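Local coordinates for protein GphF (Cystobacter violaceus, PDB 6MFC) that is a GNAT-like decarboxylase that probably acts at the start of polyketide biosynthesis, preparing the acyl starter unit by loss of carbon dioxide, at residues R29-S34 with C69-H74; D37-L42 with G76-A81; A44-A49 with G116-P121; G80-Q85 with L112-L117; V152-D157 with P203-N208. One frame throughout, in Å; residues are numbered along the deposited sequence.

Interaction 1 (R29-S34 with C69-H74); sequences RHARPS and CWVLLH
R29 and H30, on the outermost strand 27-30, pair antiparallel with V71 and W70 of strand 70-74 and close one edge of the GNAT sheet. R29 and V71 make the hydrogen-bonded pair, with V71 N 2.8 Å from R29 O and R29 N 3.2 Å from V71 O. Next to it H30 and W70 form the non-hydrogen-bonded pair, and there segment 29-34 leaves the sheet. C69 O collects two donors at this exit: A31 N at 2.9 Å and H30 ND1 at 3.2 Å. They approach from opposite faces of the carbonyl plane, while the oxygen itself lies in the plane of the imidazole. With CG beside the backbone N (chi1 -81°), the H30 ring runs alongside the W70 indole, the planes inclined by 33°, and ND1 sits above one indole face near its rim. F135 meets the same indole edge-to-face. On the other side of the strands, V71 CG2 lies over the centre of the R29 guanidinium, whose NH2 forms a salt bridge with D35. As a donor, ND1 carries a proton, and the bond probably helps to set the ring rotation; D35 probably balances the R29 charge while one guanidinium face rests on V71.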
# COMPACT_ATOMS: atom_id res chain seq x y z
N ARG A 29 7.62 14.44 -6.41
CA ARG A 29 6.68 15.54 -6.45
C ARG A 29 5.27 14.99 -6.30
O ARG A 29 5.04 13.78 -6.40
CB ARG A 29 6.81 16.35 -7.75
CG ARG A 29 6.56 15.53 -9.01
CD ARG A 29 6.40 16.43 -10.23
NE ARG A 29 6.17 15.66 -11.44
CZ ARG A 29 4.98 15.22 -11.84
NH1 ARG A 29 3.90 15.47 -11.10
NH2 ARG A 29 4.86 14.53 -12.96
N HIS A 30 4.32 15.89 -6.05
CA HIS A 30 2.93 15.47 -5.94
C HIS A 30 2.41 14.96 -7.27
O HIS A 30 2.82 15.41 -8.35
CB HIS A 30 2.06 16.64 -5.45
CG HIS A 30 2.11 16.86 -3.98
ND1 HIS A 30 1.88 15.86 -3.06
CD2 HIS A 30 2.34 17.98 -3.25
CE1 HIS A 30 1.99 16.34 -1.84
NE2 HIS A 30 2.26 17.63 -1.92
N ALA A 31 1.49 14.01 -7.20
CA ALA A 31 0.86 13.50 -8.41
C ALA A 31 -0.11 14.53 -8.97
O ALA A 31 -0.83 15.20 -8.23
CB ALA A 31 0.12 12.19 -8.12
N ARG A 32 -0.09 14.68 -10.30
CA ARG A 32 -0.99 15.58 -10.99
C ARG A 32 -1.90 14.79 -11.92
O ARG A 32 -1.52 13.71 -12.38
CB ARG A 32 -0.22 16.63 -11.81
CG ARG A 32 0.80 17.43 -11.02
CD ARG A 32 1.41 18.53 -11.87
NE ARG A 32 2.05 18.01 -13.08
CZ ARG A 32 3.37 17.92 -13.25
NH1 ARG A 32 4.19 18.33 -12.30
NH2 ARG A 32 3.85 17.43 -14.38
N PRO A 33 -3.10 15.29 -12.21
CA PRO A 33 -3.99 14.57 -13.14
C PRO A 33 -3.40 14.36 -14.52
O PRO A 33 -3.87 13.47 -15.25
CB PRO A 33 -5.24 15.47 -13.20
CG PRO A 33 -5.21 16.23 -11.92
CD PRO A 33 -3.76 16.47 -11.61
N SER A 34 -2.37 15.13 -14.90
CA SER A 34 -1.72 14.93 -16.19
C SER A 34 -0.89 13.66 -16.22
O SER A 34 -0.67 13.09 -17.30
CB SER A 34 -0.84 16.14 -16.53
OG SER A 34 -0.79 17.04 -15.43
N CYS A 69 -0.59 12.25 -2.61
CA CYS A 69 -0.10 11.33 -3.63
C CYS A 69 1.19 11.89 -4.21
O CYS A 69 1.27 13.09 -4.51
CB CYS A 69 -1.14 11.12 -4.73
SG CYS A 69 -2.69 10.39 -4.16
N TRP A 70 2.20 11.03 -4.36
CA TRP A 70 3.50 11.43 -4.87
C TRP A 70 3.95 10.50 -5.98
O TRP A 70 3.54 9.33 -6.04
CB TRP A 70 4.57 11.45 -3.77
CG TRP A 70 4.32 12.45 -2.69
CD1 TRP A 70 4.85 13.70 -2.60
CD2 TRP A 70 3.47 12.28 -1.55
NE1 TRP A 70 4.39 14.33 -1.46
CE2 TRP A 70 3.54 13.48 -0.80
CE3 TRP A 70 2.67 11.24 -1.08
CZ2 TRP A 70 2.83 13.65 0.38
CZ3 TRP A 70 1.97 11.42 0.10
CH2 TRP A 70 2.05 12.62 0.81
N VAL A 71 4.80 11.02 -6.86
CA VAL A 71 5.44 10.23 -7.90
C VAL A 71 6.94 10.38 -7.75
O VAL A 71 7.45 11.41 -7.29
CB VAL A 71 4.99 10.66 -9.32
CG1 VAL A 71 3.51 10.36 -9.52
CG2 VAL A 71 5.27 12.13 -9.54
N LEU A 72 7.66 9.33 -8.13
CA LEU A 72 9.12 9.33 -8.14
C LEU A 72 9.60 9.29 -9.58
O LEU A 72 9.19 8.42 -10.35
CB LEU A 72 9.68 8.15 -7.35
CG LEU A 72 11.20 7.94 -7.40
CD1 LEU A 72 11.95 9.22 -7.08
CD2 LEU A 72 11.60 6.84 -6.44
N LEU A 73 10.47 10.23 -9.94
CA LEU A 73 10.96 10.38 -11.30
C LEU A 73 12.39 9.86 -11.41
O LEU A 73 13.26 10.26 -10.63
CB LEU A 73 10.90 11.84 -11.75
CG LEU A 73 9.51 12.49 -11.76
CD1 LEU A 73 9.60 13.89 -12.32
CD2 LEU A 73 8.54 11.65 -12.56
N HIS A 74 12.62 8.98 -12.37
CA HIS A 74 13.96 8.49 -12.69
C HIS A 74 14.11 8.49 -14.20
O HIS A 74 13.32 7.85 -14.90
CB HIS A 74 14.20 7.09 -12.11
CG HIS A 74 15.59 6.58 -12.34
ND1 HIS A 74 16.69 7.10 -11.69
CD2 HIS A 74 16.05 5.59 -13.13
CE1 HIS A 74 17.77 6.46 -12.08
NE2 HIS A 74 17.41 5.54 -12.96

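Interaction 2 (D37-L42 with G76-A81); sequences DALCAL and GAIVGA
L42 turns its CG away from its own backbone N (chi1 176°), which sends both methyls from helix 36-46 onto strand 77-87. I78 answers with an extended arm: CG1 lies beside the backbone N (chi1 -58°) and CD1 continues outward until it meets A38 CB at 3.7 Å. The two L42 methyls divide their targets. CD1 rests against the backbone at V79, 3.6 Å from V79 O, whereas CD2 passes over the peptide after G80 and touches A81 CB at 3.6 Å. One turn earlier, L39 brings CD2 between two strand side chains, 3.8 Å from A81 CB and 4.1 Å from I78 CG2, crossing the latter at a slant. A38, L39 and L42 therefore present one apolar side of the helix to I78 and A81. The segments cross at -62°, with 8.5 Å between their axes. Along the strand, V79 and G80 both face L72 in a classic beta bulge, and V79 points away from the helix, its side chain packing on H74 and V123. This is the packing of the first GNAT helix on the sheet, with V62 of helix 55-64 also reaching L39. The side-chain contacts are apolar and L42 also lies on strand backbone, so the helix is held mainly by shape and burial; the bulge instead bonds within the sheet, V79 to D120 and G80 to L72.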
# COMPACT_ATOMS: atom_id res chain seq x y z
N ASP A 37 -1.79 8.96 -17.50
CA ASP A 37 -1.37 7.95 -18.47
C ASP A 37 -0.12 7.22 -18.01
O ASP A 37 0.03 6.02 -18.28
CB ASP A 37 -1.13 8.60 -19.83
CG ASP A 37 -2.34 9.38 -20.32
OD1 ASP A 37 -2.69 10.39 -19.68
OD2 ASP A 37 -2.92 8.98 -21.35
N ALA A 38 0.78 7.91 -17.31
CA ALA A 38 1.96 7.25 -16.76
C ALA A 38 1.60 6.42 -15.53
O ALA A 38 2.16 5.33 -15.34
CB ALA A 38 3.02 8.29 -16.41
N LEU A 39 0.68 6.91 -14.70
CA LEU A 39 0.27 6.16 -13.52
C LEU A 39 -0.42 4.86 -13.91
O LEU A 39 -0.28 3.84 -13.22
CB LEU A 39 -0.63 7.01 -12.64
CG LEU A 39 0.01 8.26 -12.03
CD1 LEU A 39 -0.98 9.02 -11.16
CD2 LEU A 39 1.26 7.90 -11.24
N CYS A 40 -1.18 4.87 -15.01
CA CYS A 40 -1.77 3.63 -15.51
C CYS A 40 -0.70 2.71 -16.09
O CYS A 40 -0.76 1.49 -15.91
CB CYS A 40 -2.83 3.94 -16.56
SG CYS A 40 -4.30 4.78 -15.92
N ALA A 41 0.28 3.28 -16.79
CA ALA A 41 1.37 2.48 -17.34
C ALA A 41 2.20 1.84 -16.23
O ALA A 41 2.55 0.66 -16.32
CB ALA A 41 2.25 3.34 -18.25
N LEU A 42 2.51 2.61 -15.19
CA LEU A 42 3.22 2.04 -14.04
C LEU A 42 2.37 0.97 -13.36
O LEU A 42 2.90 -0.04 -12.89
CB LEU A 42 3.58 3.15 -13.05
CG LEU A 42 4.24 2.69 -11.76
CD1 LEU A 42 5.61 2.08 -12.04
CD2 LEU A 42 4.36 3.84 -10.77
N GLY A 76 13.49 10.93 -16.10
CA GLY A 76 12.33 11.62 -16.62
C GLY A 76 11.05 10.81 -16.69
O GLY A 76 10.08 11.26 -17.30
N ALA A 77 11.03 9.62 -16.08
CA ALA A 77 9.86 8.75 -16.11
C ALA A 77 9.37 8.46 -14.70
O ALA A 77 10.16 8.42 -13.75
CB ALA A 77 10.18 7.43 -16.82
N ILE A 78 8.06 8.26 -14.58
CA ILE A 78 7.44 7.93 -13.31
C ILE A 78 7.68 6.44 -13.05
O ILE A 78 6.94 5.59 -13.55
CB ILE A 78 5.94 8.27 -13.29
CG1 ILE A 78 5.73 9.75 -13.59
CG2 ILE A 78 5.32 7.90 -11.96
CD1 ILE A 78 4.29 10.20 -13.50
N VAL A 79 8.72 6.13 -12.28
CA VAL A 79 9.00 4.75 -11.90
C VAL A 79 8.41 4.40 -10.54
O VAL A 79 8.44 3.21 -10.16
CB VAL A 79 10.51 4.46 -11.90
CG1 VAL A 79 11.09 4.66 -13.30
CG2 VAL A 79 11.23 5.34 -10.89
N GLY A 80 7.89 5.37 -9.80
CA GLY A 80 7.30 5.11 -8.50
C GLY A 80 6.11 6.00 -8.20
O GLY A 80 6.11 7.18 -8.55
N ALA A 81 5.09 5.44 -7.56
CA ALA A 81 3.87 6.17 -7.24
C ALA A 81 3.31 5.69 -5.91
O ALA A 81 3.26 4.48 -5.65
CB ALA A 81 2.82 6.02 -8.34

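Interaction 3 (A44-A49 with G116-P121); sequences ARCWPA and GLNVDP
W47, its CG beside the backbone N (chi1 -58°), carries its indole from the end of helix 36-46 to strand 111-119, where NE1 gives a hydrogen bond to N118 OD1 at 2.7 Å. The bond is nearly straight at nitrogen, and the oxygen lies close to the indole plane, yet NE1 sits well above the plane of the amide C=O. Ring and amide planes are 67° apart. The N118 side chain is directed at the helix end, with CB 3.7 Å from C46 SG. That sulfur lies between the strand and the turn after it, 3.3 Å from V119 O and 4.1 Å from P121 CD. Strand 111-119 is the central strand that, in the GNAT fold, leads through a loop into the helix flanking the cofactor site, here 128-140; the contact thus ties the first helix to the start of that loop. Further out, R45 runs extended at first and then bends at chi3 (130°), bringing NH1 edge-on to D120 in a salt bridge with OD1. The guanidinium and carboxylate planes are not coplanar, and the R45 CD passes 3.3 Å from D120 OD2. A122 N also bonds to OD1, so the carboxylate joins R45 of the helix to the loop backbone at A122. P121 covers the helix end, with its CG 3.4 Å from R45 O. A glycerol, probably from the crystallisation liquor, lies about 3 Å from the W47 side chain.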
# COMPACT_ATOMS: atom_id res chain seq x y z
N ALA A 44 0.29 -1.04 -14.79
CA ALA A 44 0.24 -2.26 -15.60
C ALA A 44 1.53 -3.07 -15.48
O ALA A 44 1.49 -4.30 -15.58
CB ALA A 44 -0.03 -1.92 -17.06
N ARG A 45 2.66 -2.40 -15.27
CA ARG A 45 3.93 -3.11 -15.09
C ARG A 45 4.05 -3.73 -13.70
O ARG A 45 4.70 -4.77 -13.55
CB ARG A 45 5.10 -2.17 -15.35
CG ARG A 45 5.27 -1.75 -16.79
CD ARG A 45 6.33 -0.68 -16.95
NE ARG A 45 7.30 -1.02 -17.99
CZ ARG A 45 8.49 -1.56 -17.76
NH1 ARG A 45 8.87 -1.83 -16.52
NH2 ARG A 45 9.30 -1.83 -18.78
N CYS A 46 3.45 -3.11 -12.69
CA CYS A 46 3.62 -3.60 -11.33
C CYS A 46 2.64 -4.71 -10.97
O CYS A 46 2.94 -5.54 -10.12
CB CYS A 46 3.49 -2.45 -10.33
SG CYS A 46 4.74 -1.16 -10.53
N TRP A 47 1.47 -4.75 -11.62
CA TRP A 47 0.44 -5.69 -11.23
C TRP A 47 -0.12 -6.43 -12.44
O TRP A 47 -0.23 -5.85 -13.53
CB TRP A 47 -0.71 -4.96 -10.51
CG TRP A 47 -0.27 -4.22 -9.29
CD1 TRP A 47 0.09 -2.91 -9.21
CD2 TRP A 47 -0.13 -4.76 -7.97
NE1 TRP A 47 0.44 -2.59 -7.92
CE2 TRP A 47 0.31 -3.71 -7.14
CE3 TRP A 47 -0.34 -6.02 -7.41
CZ2 TRP A 47 0.55 -3.89 -5.78
CZ3 TRP A 47 -0.10 -6.20 -6.06
CH2 TRP A 47 0.34 -5.13 -5.26
N PRO A 48 -0.47 -7.70 -12.28
CA PRO A 48 -1.21 -8.39 -13.34
C PRO A 48 -2.63 -7.86 -13.45
O PRO A 48 -3.14 -7.19 -12.55
CB PRO A 48 -1.19 -9.86 -12.88
CG PRO A 48 -1.05 -9.78 -11.40
CD PRO A 48 -0.19 -8.57 -11.13
N ALA A 49 -3.26 -8.19 -14.58
CA ALA A 49 -4.57 -7.62 -14.92
C ALA A 49 -5.61 -7.69 -13.80
O ALA A 49 -6.27 -6.68 -13.55
CB ALA A 49 -5.09 -8.30 -16.20
N GLY A 116 -1.76 2.56 -2.03
CA GLY A 116 -0.86 1.87 -2.93
C GLY A 116 0.54 2.44 -2.94
O GLY A 116 0.74 3.63 -2.68
N LEU A 117 1.53 1.59 -3.23
CA LEU A 117 2.92 2.02 -3.39
C LEU A 117 3.52 1.13 -4.47
O LEU A 117 3.82 -0.04 -4.23
CB LEU A 117 3.69 1.91 -2.08
CG LEU A 117 5.15 2.38 -2.06
CD1 LEU A 117 5.49 3.00 -0.72
CD2 LEU A 117 6.11 1.23 -2.36
N ASN A 118 3.66 1.68 -5.67
CA ASN A 118 4.17 0.95 -6.83
C ASN A 118 5.55 1.45 -7.19
O ASN A 118 5.80 2.66 -7.21
CB ASN A 118 3.23 1.10 -8.02
CG ASN A 118 1.84 0.57 -7.74
OD1 ASN A 118 1.66 -0.38 -6.99
ND2 ASN A 118 0.83 1.20 -8.35
N VAL A 119 6.46 0.52 -7.46
CA VAL A 119 7.78 0.82 -7.99
C VAL A 119 8.00 -0.07 -9.20
O VAL A 119 7.71 -1.28 -9.15
CB VAL A 119 8.90 0.60 -6.95
CG1 VAL A 119 10.25 0.99 -7.53
CG2 VAL A 119 8.60 1.40 -5.69
N ASP A 120 8.48 0.51 -10.29
CA ASP A 120 8.63 -0.22 -11.54
C ASP A 120 9.54 -1.43 -11.32
O ASP A 120 10.60 -1.30 -10.70
CB ASP A 120 9.21 0.69 -12.63
CG ASP A 120 9.11 0.08 -14.02
OD1 ASP A 120 9.68 -1.01 -14.25
OD2 ASP A 120 8.45 0.70 -14.88
N PRO A 121 9.15 -2.62 -11.80
CA PRO A 121 10.00 -3.81 -11.59
C PRO A 121 11.38 -3.70 -12.20
O PRO A 121 12.28 -4.45 -11.80
CB PRO A 121 9.19 -4.93 -12.25
CG PRO A 121 7.78 -4.45 -12.23
CD PRO A 121 7.86 -2.96 -12.42

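Interaction 4 (G80-Q85 with L112-L117); sequences GATYAQ and LQLLGL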
# COMPACT_ATOMS: atom_id res chain seq x y z
N GLY A 80 7.89 5.37 -9.80
CA GLY A 80 7.30 5.11 -8.50
C GLY A 80 6.11 6.00 -8.20
O GLY A 80 6.11 7.18 -8.55
N ALA A 81 5.09 5.44 -7.56
CA ALA A 81 3.87 6.17 -7.24
C ALA A 81 3.31 5.69 -5.91
O ALA A 81 3.26 4.48 -5.65
CB ALA A 81 2.82 6.02 -8.34
N THR A 82 2.89 6.64 -5.07
CA THR A 82 2.27 6.33 -3.79
C THR A 82 0.96 7.10 -3.67
O THR A 82 0.92 8.30 -3.92
CB THR A 82 3.20 6.69 -2.63
OG1 THR A 82 4.32 5.80 -2.61
CG2 THR A 82 2.46 6.58 -1.31
N TYR A 83 -0.10 6.39 -3.28
CA TYR A 83 -1.41 6.98 -3.07
C TYR A 83 -1.79 6.88 -1.60
O TYR A 83 -1.44 5.91 -0.93
CB TYR A 83 -2.47 6.30 -3.93
CG TYR A 83 -2.08 6.14 -5.38
CD1 TYR A 83 -2.38 7.13 -6.31
CD2 TYR A 83 -1.41 5.01 -5.82
CE1 TYR A 83 -2.02 7.00 -7.64
CE2 TYR A 83 -1.05 4.86 -7.15
CZ TYR A 83 -1.36 5.86 -8.06
OH TYR A 83 -1.00 5.72 -9.38
N ALA A 84 -2.52 7.88 -1.11
CA ALA A 84 -2.93 7.88 0.28
C ALA A 84 -4.14 8.79 0.45
O ALA A 84 -4.33 9.75 -0.30
CB ALA A 84 -1.79 8.34 1.20
N GLN A 85 -4.95 8.47 1.46
CA GLN A 85 -6.07 9.31 1.85
C GLN A 85 -6.16 9.32 3.37
O GLN A 85 -5.70 8.39 4.04
CB GLN A 85 -7.40 8.85 1.24
CG GLN A 85 -7.94 7.55 1.80
CD GLN A 85 -9.23 7.11 1.12
OE1 GLN A 85 -9.66 7.72 0.14
NE2 GLN A 85 -9.85 6.06 1.64
N LEU A 112 -3.42 8.33 8.24
CA LEU A 112 -3.29 8.39 6.79
C LEU A 112 -3.18 6.96 6.25
O LEU A 112 -2.29 6.21 6.65
CB LEU A 112 -2.08 9.22 6.38
CG LEU A 112 -1.84 9.44 4.89
CD1 LEU A 112 -2.97 10.26 4.28
CD2 LEU A 112 -0.50 10.11 4.65
N GLN A 113 -4.09 6.60 5.35
CA GLN A 113 -4.18 5.25 4.82
C GLN A 113 -3.42 5.14 3.51
O GLN A 113 -3.65 5.93 2.59
CB GLN A 113 -5.63 4.83 4.61
CG GLN A 113 -5.79 3.47 3.96
CD GLN A 113 -7.18 3.25 3.42
OE1 GLN A 113 -8.01 4.15 3.40
NE2 GLN A 113 -7.45 2.03 2.96
N LEU A 114 -2.54 4.15 3.41
CA LEU A 114 -1.83 3.87 2.17
C LEU A 114 -2.73 3.06 1.25
O LEU A 114 -3.10 1.93 1.57
CB LEU A 114 -0.53 3.12 2.44
CG LEU A 114 0.62 3.89 3.09
CD1 LEU A 114 1.80 2.96 3.38
CD2 LEU A 114 1.05 5.04 2.20
N LEU A 115 -3.10 3.65 0.11
CA LEU A 115 -3.88 2.92 -0.88
C LEU A 115 -3.01 2.14 -1.85
O LEU A 115 -3.47 1.16 -2.44
CB LEU A 115 -4.78 3.89 -1.66
CG LEU A 115 -5.82 4.65 -0.82
CD1 LEU A 115 -6.62 5.59 -1.69
CD2 LEU A 115 -6.73 3.67 -0.10
N GLY A 116 -1.76 2.56 -2.03
CA GLY A 116 -0.86 1.87 -2.93
C GLY A 116 0.54 2.44 -2.94
O GLY A 116 0.74 3.63 -2.68
N LEU A 117 1.53 1.59 -3.23
CA LEU A 117 2.92 2.02 -3.39
C LEU A 117 3.52 1.13 -4.47
O LEU A 117 3.82 -0.04 -4.23
CB LEU A 117 3.69 1.91 -2.08
CG LEU A 117 5.15 2.38 -2.06
CD1 LEU A 117 5.49 3.00 -0.72
CD2 LEU A 117 6.11 1.23 -2.36
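The amides of Q85 and Q113 extend side by side, their planes turned 57° apart, and Q85 NE2 donates to Q113 OE1 at 3.2 Å. Q85 CG lies between the backbone N and the carbonyl carbon (chi1 70°) and the chain extends beyond it, which brings NE2 to Q113. The donor is tilted from the plane of the accepting C=O and the acceptor from that of the Q85 amide. L115 crosses the Q85 chain at about a right angle, CD1 lying 4.1 Å from its CD. L101 O takes a further bond from NE2 and R60 NH2 donates to OE1, which leaves the Q85 amide held at both ends. The Y83 ring approaches G116 O obliquely, while its CB packs on L115 CB and R61 makes a cation-pi contact with the ring. Strands 77-87 and 111-119 run antiparallel: Y83 N bonds to G116 O at 2.9 Å, L115 N to Y83 O at 3.0 Å, and Q85 and Q113 exchange two bonds, the one from Q113 N to Q85 O measuring 2.7 Å. L115 and G116 both face Y83, a classic beta bulge that shifts the register by one. On the other face, T82 OG1 stands 3.6 Å from L117 CG and A84 CB 3.8 Å from L112 CD1; helix 128-140 packs on T82, L114 and L117. As in other GNAT proteins, a bulge at this place probably helps to splay this strand from the next and open the acyl-binding cleft. L115 O bonds to a glycerol, probably from the crystallisation liquor, and may present a backbone acceptor to a pocket.

Interaction 5 (V152-D157 with P203-N208); sequences VSRCGD and PEDVDN
N208 OD1 is gripped by two donors, C155 N at 2.5 Å and Y168 OH, the latter linking helix 168-172 to the loop. The same amide gives its ND2 to C155 O at 2.7 Å, and in both bonds with C155 the accepting oxygen is used on an in-plane lone pair. One amide side chain therefore occupies both the N-H and the C=O of C155, standing in for a neighbouring strand just where strand 148-153 ends. R154, one residue earlier, grips the D205 carboxylate side-on: OD2 takes R154 NE at 2.8 Å in an almost linear bond (176°), and OD1 takes R154 NH2 at 2.9 Å. Each nitrogen serves its own oxygen on the syn side, with the two planes inclined by 30°. To arrive there R154 places CG between its backbone N and carbonyl carbon (chi1 58°) and bends at chi3, so that the guanidinium edge, rather than a face, meets D205. In the GNAT fold this strand parts from strand 111-119 to form the cleft, and the loop between strands 193-198 and 212-218 is fastened to the residues just after it. D205 is the centre of an inverse gamma turn, and N208 N returns to D205 O at 3.2 Å, which brings the carboxylate and the amide to the same side of the loop; N208 ND2 also bonds weakly to D205 OD1 at 3.4 Å. The carboxylate of D207, 4.6 Å from R154 NH2 at its OD2, may add to the negative field around the guanidinium, which also leans on W47.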
# COMPACT_ATOMS: atom_id res chain seq x y z
N VAL A 152 -3.51 -1.78 4.14
CA VAL A 152 -3.85 -3.19 4.03
C VAL A 152 -2.86 -3.82 3.06
O VAL A 152 -3.01 -3.71 1.84
CB VAL A 152 -5.30 -3.40 3.58
CG1 VAL A 152 -5.61 -4.88 3.44
CG2 VAL A 152 -6.26 -2.75 4.56
N SER A 153 -1.84 -4.47 3.61
CA SER A 153 -0.80 -5.09 2.80
C SER A 153 -1.26 -6.46 2.32
O SER A 153 -2.44 -6.82 2.42
CB SER A 153 0.51 -5.16 3.59
OG SER A 153 1.54 -5.77 2.83
N ARG A 154 -0.33 -7.26 1.79
CA ARG A 154 -0.65 -8.57 1.26
C ARG A 154 0.61 -9.43 1.32
O ARG A 154 1.69 -8.97 1.69
CB ARG A 154 -1.21 -8.48 -0.16
CG ARG A 154 -0.28 -7.79 -1.15
CD ARG A 154 -0.91 -7.71 -2.53
NE ARG A 154 -1.26 -9.03 -3.05
CZ ARG A 154 -0.45 -9.80 -3.76
NH1 ARG A 154 0.78 -9.39 -4.04
NH2 ARG A 154 -0.86 -10.98 -4.19
N CYS A 155 0.46 -10.70 0.96
CA CYS A 155 1.56 -11.66 0.95
C CYS A 155 1.86 -12.07 -0.48
O CYS A 155 0.94 -12.39 -1.25
CB CYS A 155 1.23 -12.89 1.80
SG CYS A 155 1.14 -12.56 3.57
N GLY A 156 3.14 -12.07 -0.84
CA GLY A 156 3.54 -12.37 -2.20
C GLY A 156 3.92 -13.82 -2.42
O GLY A 156 3.96 -14.28 -3.57
N ASP A 157 4.21 -14.56 -1.35
CA ASP A 157 4.64 -15.95 -1.44
C ASP A 157 3.90 -16.80 -0.40
O ASP A 157 4.50 -17.57 0.34
CB ASP A 157 6.15 -16.07 -1.26
CG ASP A 157 6.68 -17.44 -1.64
OD1 ASP A 157 5.94 -18.20 -2.30
OD2 ASP A 157 7.83 -17.75 -1.28
N PRO A 203 -11.28 -10.22 -2.90
CA PRO A 203 -11.56 -11.59 -3.36
C PRO A 203 -10.81 -12.00 -4.61
O PRO A 203 -10.60 -13.21 -4.81
CB PRO A 203 -13.08 -11.57 -3.61
CG PRO A 203 -13.59 -10.48 -2.73
CD PRO A 203 -12.52 -9.43 -2.72
N GLU A 204 -10.39 -11.06 -5.45
CA GLU A 204 -9.61 -11.42 -6.63
C GLU A 204 -8.15 -11.72 -6.30
O GLU A 204 -7.43 -12.23 -7.16
CB GLU A 204 -9.68 -10.31 -7.68
CG GLU A 204 -9.08 -8.98 -7.25
CD GLU A 204 -10.07 -8.10 -6.52
OE1 GLU A 204 -11.13 -8.61 -6.10
OE2 GLU A 204 -9.79 -6.89 -6.38
N ASP A 205 -7.71 -11.42 -5.08
CA ASP A 205 -6.34 -11.72 -4.64
C ASP A 205 -6.32 -13.15 -4.11
O ASP A 205 -6.35 -13.40 -2.90
CB ASP A 205 -5.89 -10.70 -3.59
CG ASP A 205 -4.39 -10.72 -3.37
OD1 ASP A 205 -3.70 -11.55 -3.99
OD2 ASP A 205 -3.91 -9.90 -2.57
N VAL A 206 -6.27 -14.10 -5.04
CA VAL A 206 -6.36 -15.51 -4.68
C VAL A 206 -5.11 -15.98 -3.95
O VAL A 206 -5.17 -16.86 -3.09
CB VAL A 206 -6.63 -16.36 -5.93
CG1 VAL A 206 -6.94 -17.80 -5.55
CG2 VAL A 206 -7.78 -15.77 -6.74
N ASP A 207 -3.94 -15.40 -4.28
CA ASP A 207 -2.71 -15.80 -3.60
C ASP A 207 -2.73 -15.44 -2.12
O ASP A 207 -1.90 -15.96 -1.36
CB ASP A 207 -1.51 -15.15 -4.28
CG ASP A 207 -1.24 -15.71 -5.66
OD1 ASP A 207 -1.56 -16.90 -5.89
OD2 ASP A 207 -0.72 -14.97 -6.52
N ASN A 208 -3.65 -14.58 -1.69
CA ASN A 208 -3.84 -14.26 -0.28
C ASN A 208 -5.16 -14.82 0.25
O ASN A 208 -5.57 -14.44 1.35
CB ASN A 208 -3.78 -12.75 -0.06
CG ASN A 208 -2.36 -12.22 -0.09
OD1 ASN A 208 -1.80 -11.87 0.94
ND2 ASN A 208 -1.77 -12.18 -1.28

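Overall arrangement
All five contacts bear on one GNAT sheet. Interactions 1, 2 and 4 step inward from its edge: L72 N meets G80 O at 2.7 Å, and W70 O meets T82 N at 2.9 Å. Interactions 2 and 4 share G80 and A81. Helix 36-46 serves interactions 2 and 3, which the backbone joins where V79 O receives D120 N at 2.7 Å. Interactions 3 and 4 share G116 and L117 on the central strand. Interaction 5, its centre about 26 Å from that of interaction 1, lies on the far part of the sheet, probably across the GNAT cleft, and W47 CZ3 reaches R154 NH1 at 3.9 Å. Bound glycerol lies about 3 Å from the side chains of W47 and L117, which may mark a pocket.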